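PDB 2Q7B: acetyltransferase, GNAT family, which probably transfers an acetyl group, most likely from acetyl-CoA, to an amino group of a substrate not yet known, as members of the GNAT family do. Local coordinates for residues 101-105 with 106-110; 146-149 with 150-154. All blocks are in the same frame, centred on the assembly; numbering follows the deposited sequence.

Interaction 1 of 2, residues 101-105 with 106-110; sequences FFTYP and KYRGN
With CG of Arg108 turned beside its own backbone N (chi1 -59°) and the chain extended from there to NE, the guanidinium is carried back to Thr103, five residues earlier, where a chi1 of 57° has set OG1 between the threonine's N and carbonyl carbon. The arginine then grips Thr103 side-on, one nitrogen to each of two oxygens. NE donates to Thr103 OG1 over 3.1 Å, the oxygen lying close to the guanidinium plane, and NH2 donates to Thr103 O over 2.9 Å, meeting that carbonyl almost head-on at a C=O...N angle of 166°. A second bond from NE to Thr103 O is weak. Pro105 runs alongside the arginine and points the same way; its CA sits 3.6 Å above one face of the guanidinium, toward the rim.

The backbone here is a 3-10 turn just past strand 95-103. Tyr107 N bonds to Tyr104 O, and Arg108 N to Pro105 O; the proline ring restrains phi at the turn's start. Tyr104 CB meets the edge of the Tyr107 ring in its plane, 3.7 Å from CD2, while both tyrosines lean on Val83 of the neighbouring strand.

Threonine adds the hydroxyl that takes NE, whereas any residue would supply the carbonyl; its side chain also touches Leu114 and Leu118. Arginine keeps a salt bridge from NH2 to Glu46, whose carboxylate probably offsets its charge. The grip thus shapes the start of the loop before helix 114-128, which in GNAT enzymes generally binds the acetyl-CoA pyrophosphate.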
ATOM      1  N   PHE A 101       6.634  -5.923  12.603  1.00 35.15           N
ATOM      2  CA  PHE A 101       6.750  -5.162  13.833  1.00 34.85           C
ATOM      3  C   PHE A 101       7.232  -3.743  13.523  1.00 34.32           C
ATOM      4  O   PHE A 101       8.400  -3.529  13.248  1.00 35.34           O
ATOM      5  CB  PHE A 101       7.668  -5.908  14.783  1.00 35.49           C
ATOM      6  CG  PHE A 101       7.851  -5.249  16.124  1.00 35.53           C
ATOM      7  CD1 PHE A 101       6.886  -4.429  16.700  1.00 36.78           C
ATOM      8  CD2 PHE A 101       8.947  -5.585  16.876  1.00 50.87           C
ATOM      9  CE1 PHE A 101       7.082  -3.884  17.938  1.00 38.53           C
ATOM     10  CE2 PHE A 101       9.128  -5.069  18.113  1.00 49.75           C
ATOM     11  CZ  PHE A 101       8.197  -4.202  18.644  1.00 44.81           C
ATOM     12  N   PHE A 102       6.320  -2.785  13.578  1.00 32.58           N
ATOM     13  CA  PHE A 102       6.630  -1.398  13.225  1.00 33.82           C
ATOM     14  C   PHE A 102       5.973  -0.424  14.174  1.00 33.47           C
ATOM     15  O   PHE A 102       4.898  -0.710  14.695  1.00 32.83           O
ATOM     16  CB  PHE A 102       6.122  -1.089  11.812  1.00 34.10           C
ATOM     17  CG  PHE A 102       6.690  -1.992  10.747  1.00 30.13           C
ATOM     18  CD1 PHE A 102       8.013  -1.875  10.360  1.00 36.39           C
ATOM     19  CD2 PHE A 102       5.888  -2.952  10.114  1.00 33.72           C
ATOM     20  CE1 PHE A 102       8.543  -2.703   9.388  1.00 37.70           C
ATOM     21  CE2 PHE A 102       6.420  -3.772   9.141  1.00 38.05           C
ATOM     22  CZ  PHE A 102       7.751  -3.651   8.785  1.00 35.90           C
ATOM     23  N   THR A 103       6.637   0.711  14.398  1.00 32.35           N
ATOM     24  CA  THR A 103       6.099   1.790  15.213  1.00 35.34           C
ATOM     25  C   THR A 103       6.575   3.113  14.648  1.00 32.76           C
ATOM     26  O   THR A 103       7.681   3.184  14.157  1.00 33.93           O
ATOM     27  CB  THR A 103       6.578   1.721  16.705  1.00 34.62           C
ATOM     28  OG1 THR A 103       8.002   1.729  16.748  1.00 37.11           O
ATOM     29  CG2 THR A 103       6.099   0.476  17.403  1.00 34.71           C
ATOM     30  N   TYR A 104       5.748   4.151  14.684  1.00 33.67           N
ATOM     31  CA  TYR A 104       6.236   5.476  14.293  1.00 34.94           C
ATOM     32  C   TYR A 104       7.221   5.925  15.406  1.00 32.98           C
ATOM     33  O   TYR A 104       7.014   5.599  16.570  1.00 33.92           O
ATOM     34  CB  TYR A 104       5.105   6.500  14.044  1.00 34.58           C
ATOM     35  CG  TYR A 104       4.446   6.380  12.676  1.00 36.31           C
ATOM     36  CD1 TYR A 104       5.200   6.463  11.497  1.00 38.53           C
ATOM     37  CD2 TYR A 104       3.057   6.224  12.555  1.00 32.45           C
ATOM     38  CE1 TYR A 104       4.583   6.352  10.235  1.00 36.68           C
ATOM     39  CE2 TYR A 104       2.452   6.104  11.318  1.00 35.23           C
ATOM     40  CZ  TYR A 104       3.212   6.171  10.165  1.00 29.59           C
ATOM     41  OH  TYR A 104       2.562   6.079   8.957  1.00 36.71           O
ATOM     42  N   PRO A 105       8.327   6.601  15.040  1.00 34.31           N
ATOM     43  CA  PRO A 105       9.379   6.979  16.002  1.00 34.24           C
ATOM     44  C   PRO A 105       8.983   7.610  17.312  1.00 34.20           C
ATOM     45  O   PRO A 105       9.545   7.252  18.352  1.00 32.77           O
ATOM     46  CB  PRO A 105      10.247   7.953  15.200  1.00 37.61           C
ATOM     47  CG  PRO A 105      10.129   7.450  13.784  1.00 34.61           C
ATOM     48  CD  PRO A 105       8.707   6.967  13.659  1.00 35.07           C
ATOM     49  N   LYS A 106       8.026   8.527  17.303  1.00 33.64           N
ATOM     50  CA  LYS A 106       7.693   9.240  18.545  1.00 33.87           C
ATOM     51  C   LYS A 106       7.042   8.372  19.637  1.00 32.03           C
ATOM     52  O   LYS A 106       6.949   8.798  20.790  1.00 32.49           O
ATOM     53  CB  LYS A 106       6.845  10.491  18.252  1.00 33.73           C
ATOM     54  CG  LYS A 106       5.477  10.233  17.631  1.00 33.73           C
ATOM     55  CD  LYS A 106       4.697  11.524  17.552  1.00 37.53           C
ATOM     56  CE  LYS A 106       3.401  11.387  16.774  1.00 40.73           C
ATOM     57  NZ  LYS A 106       2.662  12.674  16.771  1.00 44.19           N
ATOM     58  N   TYR A 107       6.607   7.171  19.262  1.00 30.64           N
ATOM     59  CA  TYR A 107       5.954   6.216  20.156  1.00 31.57           C
ATOM     60  C   TYR A 107       6.933   5.211  20.733  1.00 30.62           C
ATOM     61  O   TYR A 107       6.561   4.406  21.568  1.00 32.07           O
ATOM     62  CB  TYR A 107       4.839   5.475  19.404  1.00 31.38           C
ATOM     63  CG  TYR A 107       3.783   6.412  18.851  1.00 34.17           C
ATOM     64  CD1 TYR A 107       2.790   6.912  19.663  1.00 32.57           C
ATOM     65  CD2 TYR A 107       3.773   6.779  17.514  1.00 33.30           C
ATOM     66  CE1 TYR A 107       1.836   7.773  19.180  1.00 36.69           C
ATOM     67  CE2 TYR A 107       2.809   7.654  17.023  1.00 32.98           C
ATOM     68  CZ  TYR A 107       1.845   8.127  17.859  1.00 34.49           C
ATOM     69  OH  TYR A 107       0.878   8.980  17.385  1.00 36.58           O
ATOM     70  N   ARG A 108       8.190   5.270  20.285  1.00 33.78           N
ATOM     71  CA  ARG A 108       9.261   4.367  20.747  1.00 33.21           C
ATOM     72  C   ARG A 108       9.863   4.845  22.036  1.00 31.56           C
ATOM     73  O   ARG A 108      10.047   6.045  22.237  1.00 31.61           O
ATOM     74  CB  ARG A 108      10.365   4.286  19.699  1.00 33.02           C
ATOM     75  CG  ARG A 108       9.863   3.787  18.354  1.00 33.79           C
ATOM     76  CD  ARG A 108      10.944   3.797  17.309  1.00 37.42           C
ATOM     77  NE  ARG A 108      10.420   3.522  15.961  1.00 33.68           N
ATOM     78  CZ  ARG A 108      11.049   3.826  14.825  1.00 38.59           C
ATOM     79  NH1 ARG A 108      12.223   4.425  14.841  1.00 37.05           N
ATOM     80  NH2 ARG A 108      10.486   3.566  13.653  1.00 36.09           N
ATOM     81  N   GLY A 109      10.181   3.920  22.930  1.00 31.40           N
ATOM     82  CA  GLY A 109      10.797   4.289  24.192  1.00 31.44           C
ATOM     83  C   GLY A 109       9.918   5.203  25.022  1.00 30.46           C
ATOM     84  O   GLY A 109       8.721   5.323  24.781  1.00 29.98           O
ATOM     85  N   ASN A 110      10.515   5.862  25.994  1.00 29.27           N
ATOM     86  CA  ASN A 110       9.752   6.765  26.844  1.00 30.13           C
ATOM     87  C   ASN A 110       9.131   7.900  26.017  1.00 29.89           C
ATOM     88  O   ASN A 110       9.772   8.374  25.085  1.00 30.91           O
ATOM     89  CB  ASN A 110      10.628   7.348  27.913  1.00 28.01           C
ATOM     90  CG  ASN A 110      11.126   6.310  28.881  1.00 36.49           C
ATOM     91  OD1 ASN A 110      10.344   5.515  29.407  1.00 32.90           O
ATOM     92  ND2 ASN A 110      12.429   6.343  29.167  1.00 30.45           N
TER

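Interaction 2 of 2, residues 146-149 with 150-154; sequences HFFY and ENQGF
Gln152 folds back over Phe148, its side chain bent at chi2 (-44°) so that the amide lies over one face of the ring. NE2 sits 3.3 Å above that face, toward the rim, with amide and ring planes 31° apart, and CG makes a CH-pi contact 4.1 Å from the ring centroid. The same NE2 donates to Phe148 O over 3.1 Å, so a glutamine can lean over the aromatic at a tilt while donating to a carbonyl of the last turn. On the residue after Phe148, the edge of Tyr149 faces the ring of Phe154 in a T-shaped pair, centroids 6.0 Å apart and planes at 72°.

What sets these side chains is a Schellman motif closing helix 143-150. Phe154 N donates to Tyr149 O over 3.0 Å, and Gly153 N to Glu150 O over 3.1 Å. Gly153 is the C-prime residue, with a positive phi that glycine adopts readily. Tyr149 O also accepts from Gln152 N, which arrives from the opposite face of the carbonyl plane to Phe154 N.

Just before this, Glu150 N and Asn151 N make well-formed i to i+4 bonds, to His146 O and Phe147 O, and the next, Gln152 N to Phe148 O, is already weak. Farther out, Tyr149 and Phe154 both rest on Leu136 of strand 133-139, and Phe154 also meets Tyr176 and Lys178 of strand 173-179. Glu150 OE2 is hydrogen-bonded to Tyr176 OH, while His146 NE2 bonds to Pro139 O.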
ATOM      1  N   HIS A 146      18.040  -4.209  17.385  1.00 46.24           N
ATOM      2  CA  HIS A 146      18.791  -5.314  18.008  1.00 46.71           C
ATOM      3  C   HIS A 146      18.884  -5.183  19.533  1.00 48.38           C
ATOM      4  O   HIS A 146      18.835  -6.193  20.239  1.00 50.29           O
ATOM      5  CB  HIS A 146      20.228  -5.419  17.480  1.00 46.70           C
ATOM      6  CG  HIS A 146      20.327  -5.605  16.003  1.00 46.13           C
ATOM      7  ND1 HIS A 146      21.436  -5.220  15.283  1.00 43.83           N
ATOM      8  CD2 HIS A 146      19.435  -6.075  15.100  1.00 42.88           C
ATOM      9  CE1 HIS A 146      21.239  -5.487  14.005  1.00 42.32           C
ATOM     10  NE2 HIS A 146      20.029  -5.997  13.866  1.00 40.85           N
ATOM     11  N   PHE A 147      19.055  -3.957  20.037  1.00 48.57           N
ATOM     12  CA  PHE A 147      19.147  -3.747  21.494  1.00 49.06           C
ATOM     13  C   PHE A 147      17.744  -3.874  22.099  1.00 46.64           C
ATOM     14  O   PHE A 147      17.578  -4.414  23.183  1.00 45.64           O
ATOM     15  CB  PHE A 147      19.815  -2.404  21.826  1.00 50.08           C
ATOM     16  CG  PHE A 147      20.447  -2.352  23.205  1.00 55.15           C
ATOM     17  CD1 PHE A 147      21.406  -3.297  23.587  1.00 56.38           C
ATOM     18  CD2 PHE A 147      20.143  -1.322  24.093  1.00 58.09           C
ATOM     19  CE1 PHE A 147      22.007  -3.244  24.843  1.00 57.74           C
ATOM     20  CE2 PHE A 147      20.746  -1.259  25.346  1.00 55.24           C
ATOM     21  CZ  PHE A 147      21.683  -2.221  25.721  1.00 56.92           C
ATOM     22  N   PHE A 148      16.740  -3.384  21.377  1.00 46.61           N
ATOM     23  CA  PHE A 148      15.347  -3.542  21.786  1.00 45.56           C
ATOM     24  C   PHE A 148      15.003  -5.037  21.930  1.00 43.78           C
ATOM     25  O   PHE A 148      14.484  -5.434  22.969  1.00 41.62           O
ATOM     26  CB  PHE A 148      14.364  -2.840  20.807  1.00 46.48           C
ATOM     27  CG  PHE A 148      12.917  -3.114  21.122  1.00 47.33           C
ATOM     28  CD1 PHE A 148      12.238  -2.340  22.044  1.00 47.53           C
ATOM     29  CD2 PHE A 148      12.253  -4.186  20.546  1.00 47.61           C
ATOM     30  CE1 PHE A 148      10.917  -2.619  22.369  1.00 43.14           C
ATOM     31  CE2 PHE A 148      10.946  -4.467  20.886  1.00 50.78           C
ATOM     32  CZ  PHE A 148      10.281  -3.676  21.796  1.00 46.09           C
ATOM     33  N   TYR A 149      15.308  -5.850  20.913  1.00 43.39           N
ATOM     34  CA  TYR A 149      15.032  -7.304  20.970  1.00 46.42           C
ATOM     35  C   TYR A 149      15.775  -8.027  22.087  1.00 45.67           C
ATOM     36  O   TYR A 149      15.213  -8.900  22.718  1.00 45.36           O
ATOM     37  CB  TYR A 149      15.317  -8.022  19.640  1.00 49.90           C
ATOM     38  CG  TYR A 149      14.389  -7.622  18.510  1.00 51.91           C
ATOM     39  CD1 TYR A 149      13.020  -7.809  18.610  1.00 53.24           C
ATOM     40  CD2 TYR A 149      14.893  -7.076  17.341  1.00 54.13           C
ATOM     41  CE1 TYR A 149      12.182  -7.432  17.588  1.00 59.46           C
ATOM     42  CE2 TYR A 149      14.073  -6.685  16.322  1.00 55.19           C
ATOM     43  CZ  TYR A 149      12.719  -6.864  16.440  1.00 59.72           C
ATOM     44  OH  TYR A 149      11.918  -6.491  15.383  1.00 60.30           O
ATOM     45  N   GLU A 150      17.022  -7.663  22.324  1.00 47.30           N
ATOM     46  CA  GLU A 150      17.815  -8.280  23.390  1.00 51.52           C
ATOM     47  C   GLU A 150      17.240  -7.975  24.780  1.00 52.39           C
ATOM     48  O   GLU A 150      17.283  -8.833  25.680  1.00 51.45           O
ATOM     49  CB  GLU A 150      19.280  -7.861  23.257  1.00 52.65           C
ATOM     50  CG  GLU A 150      19.935  -8.499  22.029  1.00 57.97           C
ATOM     51  CD  GLU A 150      21.218  -7.823  21.588  1.00 64.51           C
ATOM     52  OE1 GLU A 150      21.771  -6.981  22.336  1.00 66.38           O
ATOM     53  OE2 GLU A 150      21.670  -8.147  20.470  1.00 67.57           O
ATOM     54  N   ASN A 151      16.689  -6.761  24.928  1.00 53.29           N
ATOM     55  CA  ASN A 151      15.992  -6.332  26.155  1.00 52.95           C
ATOM     56  C   ASN A 151      14.624  -7.010  26.330  1.00 53.09           C
ATOM     57  O   ASN A 151      14.039  -6.918  27.401  1.00 53.89           O
ATOM     58  CB  ASN A 151      15.806  -4.805  26.207  1.00 52.92           C
ATOM     59  CG  ASN A 151      17.084  -4.057  26.542  1.00 51.86           C
ATOM     60  OD1 ASN A 151      17.470  -3.137  25.824  1.00 54.49           O
ATOM     61  ND2 ASN A 151      17.740  -4.438  27.639  1.00 46.43           N
ATOM     62  N   GLN A 152      14.094  -7.656  25.289  1.00 52.44           N
ATOM     63  CA  GLN A 152      12.860  -8.423  25.422  1.00 51.66           C
ATOM     64  C   GLN A 152      13.230  -9.893  25.599  1.00 50.81           C
ATOM     65  O   GLN A 152      12.356 -10.746  25.534  1.00 51.92           O
ATOM     66  CB  GLN A 152      11.939  -8.268  24.204  1.00 53.17           C
ATOM     67  CG  GLN A 152      11.684  -6.833  23.689  1.00 54.04           C
ATOM     68  CD  GLN A 152      11.401  -5.827  24.796  1.00 61.91           C
ATOM     69  OE1 GLN A 152      10.623  -6.096  25.718  1.00 66.87           O
ATOM     70  NE2 GLN A 152      12.034  -4.652  24.707  1.00 54.89           N
ATOM     71  N   GLY A 153      14.523 -10.183  25.802  1.00 49.50           N
ATOM     72  CA  GLY A 153      15.010 -11.539  26.007  1.00 49.51           C
ATOM     73  C   GLY A 153      15.369 -12.384  24.792  1.00 50.56           C
ATOM     74  O   GLY A 153      15.534 -13.592  24.945  1.00 51.85           O
ATOM     75  N   PHE A 154      15.489 -11.787  23.596  1.00 49.58           N
ATOM     76  CA  PHE A 154      15.886 -12.548  22.386  1.00 49.43           C
ATOM     77  C   PHE A 154      17.387 -12.666  22.270  1.00 49.75           C
ATOM     78  O   PHE A 154      18.093 -11.680  22.521  1.00 48.64           O
ATOM     79  CB  PHE A 154      15.420 -11.893  21.094  1.00 47.44           C
ATOM     80  CG  PHE A 154      13.986 -12.090  20.806  1.00 49.73           C
ATOM     81  CD1 PHE A 154      13.051 -11.317  21.441  1.00 45.38           C
ATOM     82  CD2 PHE A 154      13.561 -13.042  19.885  1.00 47.72           C
ATOM     83  CE1 PHE A 154      11.738 -11.490  21.200  1.00 47.23           C
ATOM     84  CE2 PHE A 154      12.227 -13.223  19.638  1.00 45.89           C
ATOM     85  CZ  PHE A 154      11.301 -12.434  20.291  1.00 47.38           C
TER

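How the interactions relate
Interaction 1 comes first along the chain and closes before interaction 2 opens; they lie about 15 Å apart, centre to centre. The first leaves strand 95-103 for the loop before helix 114-128, and the second ends helix 143-150 before strand 155-157. In the mixed sheet, strand 95-103 pairs in parallel with strand 133-139, on which interaction 2 rests. Helix 114-128 touches both, meeting Thr103 and Tyr107 of 101-110 and Phe148 and Gln152 of 146-154. The two contacts also meet directly, with Phe101 CE2 3.4 Å from Phe148 CE2. Residues 106-110 start the loop between strand 95-103 and helix 114-128, consistent with the cofactor-binding role of that loop in GNAT proteins.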